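Local coordinates for protein glutathione transferase (Lolium rigidum, PDB 6ZB6) that probably conjugates glutathione to electrophilic xenobiotics such as herbicides, as a phi-class glutathione transferase linked to multiple-herbicide resistance in a grass weed, at residues V15-V20 with D169-P174; P56-G61 with K73-K78; L86-N91 with G162-F167; K145-Y150 with G189-V194. All blocks are in the same frame, centred on the assembly; numbering follows the deposited sequence.

In the fold
From the N terminus, helix 13-24 of the thioredoxin-like domain supplies the first half of contact 1, which closes only when the chain returns at 169-174 in the helical domain. Inside that long loop contact 2 closes first, folding helix 68-78 back beside strand 57-60. Contact 3, also nested there, ties the linker after helix 68-78 to the loop leading into helix 167-170. Contact 4 joins helix 133-156 to the start of helix 192-202 and crosses contacts 1 and 3 along the chain. Contact 1 touches the other three, Pro56 packing on Val15 and His172 meeting Tyr150, while contacts 2 and 4 lie about 33 Å apart, centre to centre.

Contact 1 of 4, residues V15-V20 with D169-P174; sequences VARVLV and DLNHFP
Polar contact between these segments centres on Arg17 and Asn171. NH1 of Arg17 donates to OD1 of Asn171 at 2.9 Å, with an N-H...O angle of 145°. The donor stands 22° out of the carbonyl plane. The same NH1 makes a weak second bond to the backbone O of Asn171 at 3.1 Å. The arginine chain bends at chi3 (-47°), which swings the guanidinium, and with it NH1, toward Asn171. NH2 is bonded to Asn14 OD1 and NE to Ser68 OG, so Asn14 of the same helix, Ser68 of helix 68-78 and Asn171 together hold the orientation of this buried group.

Water adds a link between the segments: one molecule donates to Leu170 O at 2.9 Å and, weakly, to Arg17 O. Another accepts from Arg17 NH2 and lies near Asn171 O.

Apolar packing flanks the polar group. Pro174 sets CG against Arg17 CA at 3.8 Å, and its CB approaches Ala16 CB. Further along helix 13-24, Val20 CG2 meets the Phe173 ring obliquely, 3.7 Å from CD2.

A type I turn runs from Leu170 to Phe173 at the junction of helices 167-170 and 173-179. With helix 13-24 opposite, this is the buried interface between the thioredoxin-like and all-helical domains of the glutathione transferase fold, close to the bound S-(p-nitrobenzyl)glutathione.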
loop_
_atom_site.group_PDB
_atom_site.type_symbol
_atom_site.label_atom_id
_atom_site.label_comp_id
_atom_site.label_asym_id
_atom_site.label_seq_id
_atom_site.Cartn_x
_atom_site.Cartn_y
_atom_site.Cartn_z
ATOM N N VAL A 15 -5.742 3.508 -3.109
ATOM C CA VAL A 15 -6.623 2.686 -3.936
ATOM C C VAL A 15 -5.961 1.350 -4.240
ATOM O O VAL A 15 -6.562 0.279 -4.063
ATOM C CB VAL A 15 -7.001 3.428 -5.231
ATOM C CG1 VAL A 15 -7.725 2.482 -6.181
ATOM C CG2 VAL A 15 -7.844 4.665 -4.925
ATOM N N ALA A 16 -4.714 1.400 -4.736
ATOM C CA ALA A 16 -3.970 0.194 -5.068
ATOM C C ALA A 16 -3.916 -0.759 -3.889
ATOM O O ALA A 16 -3.975 -1.979 -4.072
ATOM C CB ALA A 16 -2.546 0.552 -5.508
ATOM N N ARG A 17 -3.815 -0.214 -2.669
ATOM C CA ARG A 17 -3.774 -1.058 -1.476
ATOM C C ARG A 17 -4.969 -2.010 -1.444
ATOM O O ARG A 17 -4.812 -3.223 -1.254
ATOM C CB ARG A 17 -3.725 -0.180 -0.219
ATOM C CG ARG A 17 -3.683 -0.969 1.089
ATOM C CD ARG A 17 -4.069 -0.127 2.310
ATOM N NE ARG A 17 -3.382 1.165 2.346
ATOM C CZ ARG A 17 -2.089 1.315 2.638
ATOM N NH1 ARG A 17 -1.346 0.258 2.949
ATOM N NH2 ARG A 17 -1.536 2.524 2.629
ATOM N N VAL A 18 -6.169 -1.469 -1.679
ATOM C CA VAL A 18 -7.393 -2.267 -1.704
ATOM C C VAL A 18 -7.379 -3.259 -2.865
ATOM O O VAL A 18 -7.742 -4.433 -2.709
ATOM C CB VAL A 18 -8.614 -1.332 -1.785
ATOM C CG1 VAL A 18 -9.933 -2.144 -1.879
ATOM C CG2 VAL A 18 -8.625 -0.337 -0.607
ATOM N N LEU A 19 -6.969 -2.805 -4.049
ATOM C CA LEU A 19 -6.969 -3.691 -5.208
ATOM C C LEU A 19 -6.073 -4.902 -4.976
ATOM O O LEU A 19 -6.405 -6.014 -5.400
ATOM C CB LEU A 19 -6.543 -2.926 -6.463
ATOM C CG LEU A 19 -7.327 -1.652 -6.794
ATOM C CD1 LEU A 19 -6.940 -1.091 -8.168
ATOM C CD2 LEU A 19 -8.842 -1.877 -6.696
ATOM N N VAL A 20 -4.939 -4.709 -4.297
ATOM C CA VAL A 20 -4.075 -5.838 -3.959
ATOM C C VAL A 20 -4.853 -6.888 -3.169
ATOM O O VAL A 20 -4.832 -8.079 -3.497
ATOM C CB VAL A 20 -2.830 -5.358 -3.191
ATOM C CG1 VAL A 20 -2.132 -6.554 -2.540
ATOM C CG2 VAL A 20 -1.846 -4.627 -4.154
ATOM N N ASP A 169 2.792 -7.388 5.712
ATOM C CA ASP A 169 3.752 -7.277 4.605
ATOM C C ASP A 169 3.139 -6.548 3.417
ATOM O O ASP A 169 3.724 -5.592 2.893
ATOM C CB ASP A 169 4.242 -8.654 4.156
ATOM C CG ASP A 169 4.750 -9.489 5.301
ATOM O OD1 ASP A 169 5.891 -9.243 5.751
ATOM O OD2 ASP A 169 4.000 -10.378 5.750
ATOM N N LEU A 170 1.936 -6.959 3.002
ATOM C CA LEU A 170 1.365 -6.432 1.769
ATOM C C LEU A 170 0.955 -4.972 1.886
ATOM O O LEU A 170 0.887 -4.284 0.861
ATOM C CB LEU A 170 0.198 -7.306 1.317
ATOM C CG LEU A 170 0.593 -8.778 1.126
ATOM C CD1 LEU A 170 -0.548 -9.582 0.503
ATOM C CD2 LEU A 170 1.871 -8.917 0.274
ATOM N N ASN A 171 0.684 -4.473 3.103
ATOM C CA ASN A 171 0.412 -3.048 3.265
ATOM C C ASN A 171 1.611 -2.176 2.924
ATOM O O ASN A 171 1.443 -0.974 2.682
ATOM C CB ASN A 171 -0.035 -2.757 4.694
ATOM C CG ASN A 171 -1.544 -2.874 4.856
ATOM O OD1 ASN A 171 -2.295 -2.230 4.129
ATOM N ND2 ASN A 171 -1.992 -3.712 5.793
ATOM N N HIS A 172 2.816 -2.752 2.899
ATOM C CA HIS A 172 4.028 -2.048 2.516
ATOM C C HIS A 172 4.152 -1.842 1.012
ATOM O O HIS A 172 4.991 -1.042 0.590
ATOM C CB HIS A 172 5.261 -2.813 3.027
ATOM C CG HIS A 172 5.469 -2.703 4.509
ATOM N ND1 HIS A 172 4.735 -3.429 5.426
ATOM C CD2 HIS A 172 6.314 -1.932 5.233
ATOM C CE1 HIS A 172 5.133 -3.123 6.647
ATOM N NE2 HIS A 172 6.093 -2.218 6.559
ATOM N N PHE A 173 3.326 -2.512 0.195
ATOM C CA PHE A 173 3.560 -2.481 -1.251
ATOM C C PHE A 173 3.334 -1.116 -1.900
ATOM O O PHE A 173 4.232 -0.634 -2.611
ATOM C CB PHE A 173 2.722 -3.552 -1.945
ATOM C CG PHE A 173 2.541 -3.284 -3.401
ATOM C CD1 PHE A 173 3.596 -3.496 -4.287
ATOM C CD2 PHE A 173 1.351 -2.767 -3.880
ATOM C CE1 PHE A 173 3.450 -3.223 -5.625
ATOM C CE2 PHE A 173 1.190 -2.490 -5.210
ATOM C CZ PHE A 173 2.251 -2.718 -6.100
ATOM N N PRO A 174 2.164 -0.478 -1.773
ATOM C CA PRO A 174 1.864 0.654 -2.676
ATOM C C PRO A 174 2.821 1.825 -2.584
ATOM O O PRO A 174 3.234 2.349 -3.629
ATOM C CB PRO A 174 0.444 1.074 -2.259
ATOM C CG PRO A 174 -0.126 -0.129 -1.589
ATOM C CD PRO A 174 1.021 -0.795 -0.895
HETATM O O HOH W 1 1.116 2.084 3.661
HETATM O O HOH W 2 -1.443 -3.411 -0.675
#

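Contact 2 of 4, residues P56-G61 with K73-K78; sequences PAFQDG and KYVLRK
Phe58 and Tyr74 meet where helix 68-78 packs on strand 57-60 of the thioredoxin-like sheet, the N-terminal domain of the glutathione transferase fold. The axes of strand 57-60 and of helix residues 73-78 run at 27° to each other, 11.4 Å apart at closest approach, a separation bridged by side chains. Phe58 and Tyr74 cross at about a right angle, their ring planes 68° apart and centroids 5.8 Å from each other; the pair is oblique, with Phe58 CE1 3.8 Å from Tyr74 CE2. Val75 CG2 lies against the other side of the phenylalanine rim, near CE2, and Leu65 of the neighbouring strand also touches Phe58.

Toward the strand end, Asp60 and Lys78 reach for each other from opposite directions. The lysine chain is extended throughout, with CG anti to the backbone N (chi1 -178°), which carries its ammonium group to the carboxylate. Asp60 OD2 accepts two bonds: a salt bridge from Lys78 NZ at 2.9 Å and a hydrogen bond from Tyr74 OH at 2.6 Å. These donors approach from opposite faces of the carboxylate plane, probably stabilising its negative charge. A water completes the bridge, accepting from Lys78 NZ and donating to Asp60 OD1 at 2.9 Å.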
loop_
_atom_site.group_PDB
_atom_site.type_symbol
_atom_site.label_atom_id
_atom_site.label_comp_id
_atom_site.label_asym_id
_atom_site.label_seq_id
_atom_site.Cartn_x
_atom_site.Cartn_y
_atom_site.Cartn_z
ATOM N N PRO A 56 -9.306 6.000 -1.432
ATOM C CA PRO A 56 -10.479 5.347 -2.014
ATOM C C PRO A 56 -11.763 5.596 -1.240
ATOM O O PRO A 56 -11.708 5.944 -0.059
ATOM C CB PRO A 56 -10.127 3.864 -1.919
ATOM C CG PRO A 56 -9.337 3.780 -0.647
ATOM C CD PRO A 56 -8.464 5.046 -0.688
ATOM N N ALA A 57 -12.895 5.403 -1.902
ATOM C CA ALA A 57 -14.119 4.998 -1.210
ATOM C C ALA A 57 -14.503 3.621 -1.736
ATOM O O ALA A 57 -13.887 3.102 -2.661
ATOM C CB ALA A 57 -15.244 6.016 -1.407
ATOM N N PHE A 58 -15.548 3.031 -1.172
ATOM C CA PHE A 58 -15.828 1.637 -1.467
ATOM C C PHE A 58 -17.314 1.390 -1.289
ATOM O O PHE A 58 -17.918 1.915 -0.354
ATOM C CB PHE A 58 -14.999 0.734 -0.543
ATOM C CG PHE A 58 -15.351 -0.725 -0.608
ATOM C CD1 PHE A 58 -16.323 -1.265 0.237
ATOM C CD2 PHE A 58 -14.686 -1.565 -1.479
ATOM C CE1 PHE A 58 -16.641 -2.614 0.178
ATOM C CE2 PHE A 58 -14.978 -2.923 -1.531
ATOM C CZ PHE A 58 -15.944 -3.450 -0.702
ATOM N N GLN A 59 -17.900 0.583 -2.173
ATOM C CA GLN A 59 -19.311 0.232 -2.041
ATOM C C GLN A 59 -19.497 -1.267 -2.241
ATOM O O GLN A 59 -18.973 -1.852 -3.196
ATOM C CB GLN A 59 -20.178 1.006 -3.036
ATOM C CG GLN A 59 -21.684 0.822 -2.812
ATOM C CD GLN A 59 -22.512 1.460 -3.908
ATOM O OE1 GLN A 59 -21.982 2.170 -4.770
ATOM N NE2 GLN A 59 -23.823 1.218 -3.883
ATOM N N ASP A 60 -20.219 -1.882 -1.315
ATOM C CA ASP A 60 -20.679 -3.261 -1.433
ATOM C C ASP A 60 -22.179 -3.198 -1.176
ATOM O O ASP A 60 -22.597 -3.172 -0.018
ATOM C CB ASP A 60 -19.978 -4.159 -0.424
ATOM C CG ASP A 60 -20.412 -5.608 -0.534
ATOM O OD1 ASP A 60 -21.200 -5.923 -1.447
ATOM O OD2 ASP A 60 -19.946 -6.430 0.282
ATOM N N GLY A 61 -22.980 -3.155 -2.237
ATOM C CA GLY A 61 -24.418 -3.029 -2.059
ATOM C C GLY A 61 -24.767 -1.700 -1.430
ATOM O O GLY A 61 -24.426 -0.647 -1.975
ATOM N N LYS A 73 -9.554 -4.831 5.143
ATOM C CA LYS A 73 -9.903 -5.886 6.090
ATOM C C LYS A 73 -11.318 -6.399 5.849
ATOM O O LYS A 73 -11.581 -7.600 5.996
ATOM C CB LYS A 73 -9.727 -5.392 7.530
ATOM C CG LYS A 73 -8.249 -5.250 7.910
ATOM C CD LYS A 73 -8.054 -5.013 9.409
ATOM C CE LYS A 73 -8.463 -3.585 9.775
ATOM N NZ LYS A 73 -8.029 -3.175 11.151
ATOM N N TYR A 74 -12.241 -5.515 5.459
ATOM C CA TYR A 74 -13.587 -5.979 5.125
ATOM C C TYR A 74 -13.549 -6.948 3.948
ATOM O O TYR A 74 -14.236 -7.975 3.948
ATOM C CB TYR A 74 -14.488 -4.787 4.803
ATOM C CG TYR A 74 -15.844 -5.183 4.264
ATOM C CD1 TYR A 74 -16.893 -5.487 5.133
ATOM C CD2 TYR A 74 -16.081 -5.261 2.894
ATOM C CE1 TYR A 74 -18.130 -5.855 4.651
ATOM C CE2 TYR A 74 -17.329 -5.631 2.400
ATOM C CZ TYR A 74 -18.347 -5.916 3.287
ATOM O OH TYR A 74 -19.584 -6.279 2.813
ATOM N N VAL A 75 -12.750 -6.630 2.929
ATOM C CA VAL A 75 -12.601 -7.531 1.785
ATOM C C VAL A 75 -12.055 -8.881 2.230
ATOM O O VAL A 75 -12.575 -9.942 1.851
ATOM C CB VAL A 75 -11.698 -6.887 0.717
ATOM C CG1 VAL A 75 -11.169 -7.957 -0.235
ATOM C CG2 VAL A 75 -12.463 -5.811 -0.032
ATOM N N LEU A 76 -10.991 -8.866 3.035
ATOM C CA LEU A 76 -10.356 -10.114 3.453
ATOM C C LEU A 76 -11.307 -10.984 4.261
ATOM O O LEU A 76 -11.296 -12.217 4.131
ATOM C CB LEU A 76 -9.103 -9.806 4.260
ATOM C CG LEU A 76 -7.996 -9.158 3.411
ATOM C CD1 LEU A 76 -6.846 -8.734 4.295
ATOM C CD2 LEU A 76 -7.544 -10.087 2.290
ATOM N N ARG A 77 -12.139 -10.362 5.102
ATOM C CA ARG A 77 -13.081 -11.129 5.908
ATOM C C ARG A 77 -14.252 -11.622 5.075
ATOM O O ARG A 77 -14.641 -12.794 5.178
ATOM C CB ARG A 77 -13.574 -10.278 7.080
ATOM C CG ARG A 77 -12.516 -10.025 8.138
ATOM C CD ARG A 77 -12.942 -8.908 9.089
ATOM N NE ARG A 77 -11.841 -8.572 9.983
ATOM C CZ ARG A 77 -11.645 -7.376 10.528
ATOM N NH1 ARG A 77 -12.497 -6.385 10.288
ATOM N NH2 ARG A 77 -10.596 -7.175 11.322
ATOM N N LYS A 78 -14.817 -10.751 4.240
ATOM C CA LYS A 78 -15.961 -11.151 3.424
ATOM C C LYS A 78 -15.615 -12.339 2.539
ATOM O O LYS A 78 -16.374 -13.310 2.458
ATOM C CB LYS A 78 -16.441 -9.975 2.571
ATOM C CG LYS A 78 -17.676 -10.307 1.727
ATOM C CD LYS A 78 -18.000 -9.200 0.748
ATOM C CE LYS A 78 -19.312 -9.478 0.041
ATOM N NZ LYS A 78 -19.354 -8.774 -1.254
HETATM O O HOH W 3 -20.788 -8.060 -3.389
#

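Contact 3 of 4, residues L86-N91 with G162-F167; sequences LLREGN and GDFVSF
Leu86 and Ser166 bring their CA atoms to 4.2 Å where two irregular segments meet, and the backbone N of Phe167 donates to Leu86 O at 2.9 Å, almost straight at 178°. In the glutathione transferase fold this contact ties the inter-domain linker 86-91, which leads from helix 68-78 into helix 92-127, to a loop of the helical domain, residues 162-167, at the start of helix 167-170. Each segment supplies a helix N-cap: the side chain of Asn91 caps Glu94 N, and that of Ser166 caps Ala168 N.

Beside the backbone bond, Leu87 and Phe167 lie side by side, pointing the same way. Leu87 CD2 sits over the phenylalanine face in a CH-pi contact, 4.0 Å from the ring centroid, while Leu76 of helix 68-78 touches both residues. Leu86 CD2 packs on Ser166 CA at 3.8 Å and on Val165 CG1. Leu87 also belongs to a sodium site together with Asp85.

At the more exposed end, Arg88 and Phe164 slide past each other in opposite directions. The arginine chain bends at chi2 (-75°), which lays its guanidinium flat on the ring: the planes differ by 11°, and the centres are 3.8 Å apart. This is both a stack and a cation-pi contact. Arg88 NH1 also forms a salt bridge with Glu94 OE1, which probably helps to keep the group in position. A water accepts from Arg88 NH2 at 3.1 Å, while CB of Phe164 lies 3.4 Å from that same NH2.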
loop_
_atom_site.group_PDB
_atom_site.type_symbol
_atom_site.label_atom_id
_atom_site.label_comp_id
_atom_site.label_asym_id
_atom_site.label_seq_id
_atom_site.Cartn_x
_atom_site.Cartn_y
_atom_site.Cartn_z
ATOM N N LEU A 86 -4.580 -13.914 5.500
ATOM C CA LEU A 86 -3.642 -12.814 5.687
ATOM C C LEU A 86 -3.793 -12.128 7.036
ATOM O O LEU A 86 -2.870 -11.424 7.462
ATOM C CB LEU A 86 -3.809 -11.784 4.566
ATOM C CG LEU A 86 -3.387 -12.305 3.190
ATOM C CD1 LEU A 86 -3.815 -11.375 2.068
ATOM C CD2 LEU A 86 -1.867 -12.511 3.168
ATOM N N LEU A 87 -4.924 -12.317 7.720
ATOM C CA LEU A 87 -5.151 -11.656 9.000
ATOM C C LEU A 87 -4.867 -12.545 10.203
ATOM O O LEU A 87 -4.591 -12.020 11.288
ATOM C CB LEU A 87 -6.594 -11.140 9.079
ATOM C CG LEU A 87 -6.925 -10.021 8.081
ATOM C CD1 LEU A 87 -8.401 -9.647 8.142
ATOM C CD2 LEU A 87 -6.054 -8.787 8.307
ATOM N N ARG A 88 -4.952 -13.865 10.049
ATOM C CA ARG A 88 -4.636 -14.801 11.129
ATOM C C ARG A 88 -5.575 -14.636 12.318
ATOM O O ARG A 88 -5.185 -14.845 13.468
ATOM C CB ARG A 88 -3.179 -14.644 11.570
ATOM C CG ARG A 88 -2.220 -14.887 10.439
ATOM C CD ARG A 88 -2.196 -16.377 10.217
ATOM N NE ARG A 88 -1.737 -16.782 8.902
ATOM C CZ ARG A 88 -0.920 -17.806 8.708
ATOM N NH1 ARG A 88 -0.477 -18.498 9.749
ATOM N NH2 ARG A 88 -0.544 -18.131 7.485
ATOM N N GLU A 89 -6.826 -14.264 12.058
ATOM C CA GLU A 89 -7.716 -13.908 13.156
ATOM C C GLU A 89 -8.150 -15.113 13.986
ATOM O O GLU A 89 -8.620 -14.933 15.117
ATOM C CB GLU A 89 -8.921 -13.143 12.601
ATOM C CG GLU A 89 -8.495 -11.786 12.068
ATOM C CD GLU A 89 -9.649 -10.892 11.651
ATOM O OE1 GLU A 89 -10.529 -11.349 10.895
ATOM O OE2 GLU A 89 -9.651 -9.717 12.067
ATOM N N GLY A 90 -7.983 -16.329 13.477
ATOM C CA GLY A 90 -8.253 -17.491 14.308
ATOM C C GLY A 90 -7.186 -17.811 15.336
ATOM O O GLY A 90 -7.405 -18.674 16.190
ATOM N N ASN A 91 -6.038 -17.137 15.278
ATOM C CA ASN A 91 -4.917 -17.389 16.176
ATOM C C ASN A 91 -4.527 -16.076 16.843
ATOM O O ASN A 91 -3.988 -15.184 16.186
ATOM C CB ASN A 91 -3.740 -17.983 15.413
ATOM C CG ASN A 91 -2.594 -18.370 16.317
ATOM O OD1 ASN A 91 -1.951 -17.517 16.932
ATOM N ND2 ASN A 91 -2.326 -19.664 16.403
ATOM N N GLY A 162 6.176 -13.291 11.048
ATOM C CA GLY A 162 6.618 -14.650 11.259
ATOM C C GLY A 162 6.881 -15.329 9.931
ATOM O O GLY A 162 7.153 -14.674 8.927
ATOM N N ASP A 163 6.792 -16.660 9.932
ATOM C CA ASP A 163 7.063 -17.463 8.742
ATOM C C ASP A 163 5.851 -17.578 7.821
ATOM O O ASP A 163 5.549 -18.655 7.302
ATOM C CB ASP A 163 7.560 -18.841 9.179
ATOM C CG ASP A 163 7.984 -19.712 8.011
ATOM O OD1 ASP A 163 7.443 -20.833 7.886
ATOM O OD2 ASP A 163 8.828 -19.261 7.204
ATOM N N PHE A 164 5.123 -16.482 7.619
ATOM C CA PHE A 164 3.984 -16.477 6.717
ATOM C C PHE A 164 3.750 -15.049 6.246
ATOM O O PHE A 164 3.926 -14.097 7.011
ATOM C CB PHE A 164 2.720 -17.027 7.400
ATOM C CG PHE A 164 2.372 -16.323 8.685
ATOM C CD1 PHE A 164 2.884 -16.768 9.895
ATOM C CD2 PHE A 164 1.542 -15.209 8.681
ATOM C CE1 PHE A 164 2.569 -16.114 11.078
ATOM C CE2 PHE A 164 1.228 -14.556 9.849
ATOM C CZ PHE A 164 1.736 -15.012 11.052
ATOM N N VAL A 165 3.368 -14.910 4.980
ATOM C CA VAL A 165 3.012 -13.601 4.466
ATOM C C VAL A 165 1.694 -13.198 5.107
ATOM O O VAL A 165 0.853 -14.044 5.425
ATOM C CB VAL A 165 2.931 -13.617 2.926
ATOM C CG1 VAL A 165 1.744 -14.428 2.432
ATOM C CG2 VAL A 165 2.911 -12.211 2.358
ATOM N N SER A 166 1.525 -11.902 5.339
ATOM C CA SER A 166 0.354 -11.421 6.057
ATOM C C SER A 166 -0.011 -10.028 5.572
ATOM O O SER A 166 0.692 -9.430 4.756
ATOM C CB SER A 166 0.607 -11.454 7.570
ATOM O OG SER A 166 1.360 -10.327 7.983
ATOM N N PHE A 167 -1.162 -9.545 6.063
ATOM C CA PHE A 167 -1.617 -8.165 5.930
ATOM C C PHE A 167 -0.491 -7.165 6.176
ATOM O O PHE A 167 -0.383 -6.156 5.473
ATOM C CB PHE A 167 -2.761 -7.940 6.936
ATOM C CG PHE A 167 -3.614 -6.729 6.678
ATOM C CD1 PHE A 167 -4.268 -6.560 5.471
ATOM C CD2 PHE A 167 -3.818 -5.784 7.692
ATOM C CE1 PHE A 167 -5.102 -5.443 5.255
ATOM C CE2 PHE A 167 -4.650 -4.666 7.494
ATOM C CZ PHE A 167 -5.293 -4.497 6.274
HETATM O O HOH W 4 -0.374 -16.188 5.110
#

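Contact 4 of 4, residues K145-Y150 with G189-V194; sequences KVLEVY and GSYPHV
Leu147 of helix 133-156 lays its CB over the centre of the Tyr191 ring, 3.8 Å from the centroid and 6° off the ring normal, a nearly perpendicular CH-pi contact. The two side chains cross at about a right angle. The extended chi2 of Leu147 (180°) carries CD1 on across the ring, to 3.8 Å from Tyr191 CE2. Glu148, one residue on, meets the same ring at its edge, its CG 4.0 Å from CE1.

Aliphatic contacts continue into helix 192-202, for which Tyr191 occupies the N-cap position. Val194 divides its methyls between two residues: CG1 faces Leu147 CD2 at 4.0 Å, whereas CG2 rests 3.8 Å from Tyr150 CB. The phenol of Tyr150 leads away from this packing to His172, with which it is hydrogen-bonded.

A polar link between the segments may pass through water. One molecule lies 2.6 Å from Tyr191 OH, but its 2.5 Å approach to Glu148 OE2 is unusually short, so the bridge is best treated with caution.

No direct hydrogen bond crosses between 145-150 and 189-194. Between these two segments the association therefore rests on apolar and CH-pi packing, with a single water between Glu148 and Tyr191 at the outer margin; direct polar ties come from Glu151, next on helix 133-156, which bonds Val194 N and His193 ND1.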
loop_
_atom_site.group_PDB
_atom_site.type_symbol
_atom_site.label_atom_id
_atom_site.label_comp_id
_atom_site.label_asym_id
_atom_site.label_seq_id
_atom_site.Cartn_x
_atom_site.Cartn_y
_atom_site.Cartn_z
ATOM N N LYS A 145 17.248 4.248 9.464
ATOM C CA LYS A 145 17.151 3.685 10.809
ATOM C C LYS A 145 16.031 2.657 10.889
ATOM O O LYS A 145 16.199 1.589 11.488
ATOM C CB LYS A 145 16.939 4.793 11.842
ATOM C CG LYS A 145 18.138 5.722 12.034
ATOM C CD LYS A 145 19.440 4.950 12.214
ATOM C CE LYS A 145 20.659 5.879 12.161
ATOM N NZ LYS A 145 21.869 5.224 11.559
ATOM N N VAL A 146 14.883 2.961 10.287
ATOM C CA VAL A 146 13.797 1.983 10.200
ATOM C C VAL A 146 14.282 0.718 9.498
ATOM O O VAL A 146 14.041 -0.407 9.956
ATOM C CB VAL A 146 12.585 2.598 9.471
ATOM C CG1 VAL A 146 11.499 1.536 9.222
ATOM C CG2 VAL A 146 12.028 3.765 10.255
ATOM N N LEU A 147 14.980 0.883 8.372
ATOM C CA LEU A 147 15.377 -0.286 7.598
ATOM C C LEU A 147 16.363 -1.158 8.365
ATOM O O LEU A 147 16.329 -2.384 8.225
ATOM C CB LEU A 147 15.959 0.146 6.246
ATOM C CG LEU A 147 14.909 0.686 5.254
ATOM C CD1 LEU A 147 15.598 1.091 3.932
ATOM C CD2 LEU A 147 13.828 -0.344 4.998
ATOM N N GLU A 148 17.220 -0.560 9.197
ATOM C CA GLU A 148 18.079 -1.358 10.067
ATOM C C GLU A 148 17.266 -2.286 10.964
ATOM O O GLU A 148 17.666 -3.434 11.199
ATOM C CB GLU A 148 18.970 -0.443 10.906
ATOM C CG GLU A 148 20.083 0.224 10.058
ATOM C CD GLU A 148 20.872 1.284 10.811
ATOM O OE1 GLU A 148 20.719 1.394 12.047
ATOM O OE2 GLU A 148 21.642 2.021 10.153
ATOM N N VAL A 149 16.126 -1.811 11.480
ATOM C CA VAL A 149 15.269 -2.671 12.292
ATOM C C VAL A 149 14.622 -3.751 11.433
ATOM O O VAL A 149 14.558 -4.923 11.829
ATOM C CB VAL A 149 14.208 -1.828 13.026
ATOM C CG1 VAL A 149 13.231 -2.733 13.771
ATOM C CG2 VAL A 149 14.876 -0.830 13.972
ATOM N N TYR A 150 14.129 -3.381 10.244
ATOM C CA TYR A 150 13.532 -4.378 9.358
ATOM C C TYR A 150 14.552 -5.437 8.971
ATOM O O TYR A 150 14.231 -6.630 8.894
ATOM C CB TYR A 150 12.975 -3.705 8.099
ATOM C CG TYR A 150 11.555 -3.160 8.231
ATOM C CD1 TYR A 150 11.220 -2.255 9.238
ATOM C CD2 TYR A 150 10.569 -3.523 7.327
ATOM C CE1 TYR A 150 9.932 -1.745 9.346
ATOM C CE2 TYR A 150 9.268 -3.018 7.431
ATOM C CZ TYR A 150 8.964 -2.124 8.435
ATOM O OH TYR A 150 7.676 -1.641 8.540
ATOM N N GLY A 189 19.068 -2.277 -1.553
ATOM C CA GLY A 189 20.157 -3.208 -1.775
ATOM C C GLY A 189 21.193 -3.235 -0.673
ATOM O O GLY A 189 21.982 -4.185 -0.600
ATOM N N SER A 190 21.232 -2.210 0.175
ATOM C CA SER A 190 22.145 -2.211 1.312
ATOM C C SER A 190 21.627 -3.029 2.486
ATOM O O SER A 190 22.361 -3.221 3.468
ATOM C CB SER A 190 22.427 -0.768 1.744
ATOM O OG SER A 190 23.274 -0.144 0.782
ATOM N N TYR A 191 20.394 -3.525 2.396
ATOM C CA TYR A 191 19.736 -4.287 3.459
ATOM C C TYR A 191 19.282 -5.598 2.824
ATOM O O TYR A 191 18.134 -5.721 2.382
ATOM C CB TYR A 191 18.573 -3.483 4.056
ATOM C CG TYR A 191 18.979 -2.068 4.455
ATOM C CD1 TYR A 191 19.422 -1.788 5.749
ATOM C CD2 TYR A 191 18.925 -1.022 3.545
ATOM C CE1 TYR A 191 19.810 -0.504 6.113
ATOM C CE2 TYR A 191 19.315 0.265 3.901
ATOM C CZ TYR A 191 19.756 0.515 5.183
ATOM O OH TYR A 191 20.146 1.787 5.540
ATOM N N PRO A 192 20.180 -6.583 2.709
ATOM C CA PRO A 192 19.876 -7.751 1.858
ATOM C C PRO A 192 18.629 -8.528 2.276
ATOM O O PRO A 192 17.911 -9.036 1.404
ATOM C CB PRO A 192 21.151 -8.603 1.970
ATOM C CG PRO A 192 21.833 -8.126 3.212
ATOM C CD PRO A 192 21.527 -6.664 3.301
ATOM N N HIS A 193 18.345 -8.646 3.573
ATOM C CA HIS A 193 17.131 -9.352 3.979
ATOM C C HIS A 193 15.883 -8.543 3.652
ATOM O O HIS A 193 14.844 -9.116 3.316
ATOM C CB HIS A 193 17.162 -9.684 5.471
ATOM C CG HIS A 193 18.195 -10.697 5.829
ATOM N ND1 HIS A 193 19.489 -10.351 6.141
ATOM C CD2 HIS A 193 18.135 -12.046 5.911
ATOM C CE1 HIS A 193 20.184 -11.442 6.409
ATOM N NE2 HIS A 193 19.386 -12.484 6.270
ATOM N N VAL A 194 15.964 -7.215 3.763
ATOM C CA VAL A 194 14.847 -6.372 3.346
ATOM C C VAL A 194 14.630 -6.482 1.844
ATOM O O VAL A 194 13.498 -6.620 1.377
ATOM C CB VAL A 194 15.071 -4.907 3.771
ATOM C CG1 VAL A 194 13.865 -4.050 3.365
ATOM C CG2 VAL A 194 15.290 -4.818 5.274
HETATM O O HOH W 5 21.631 2.190 7.611
#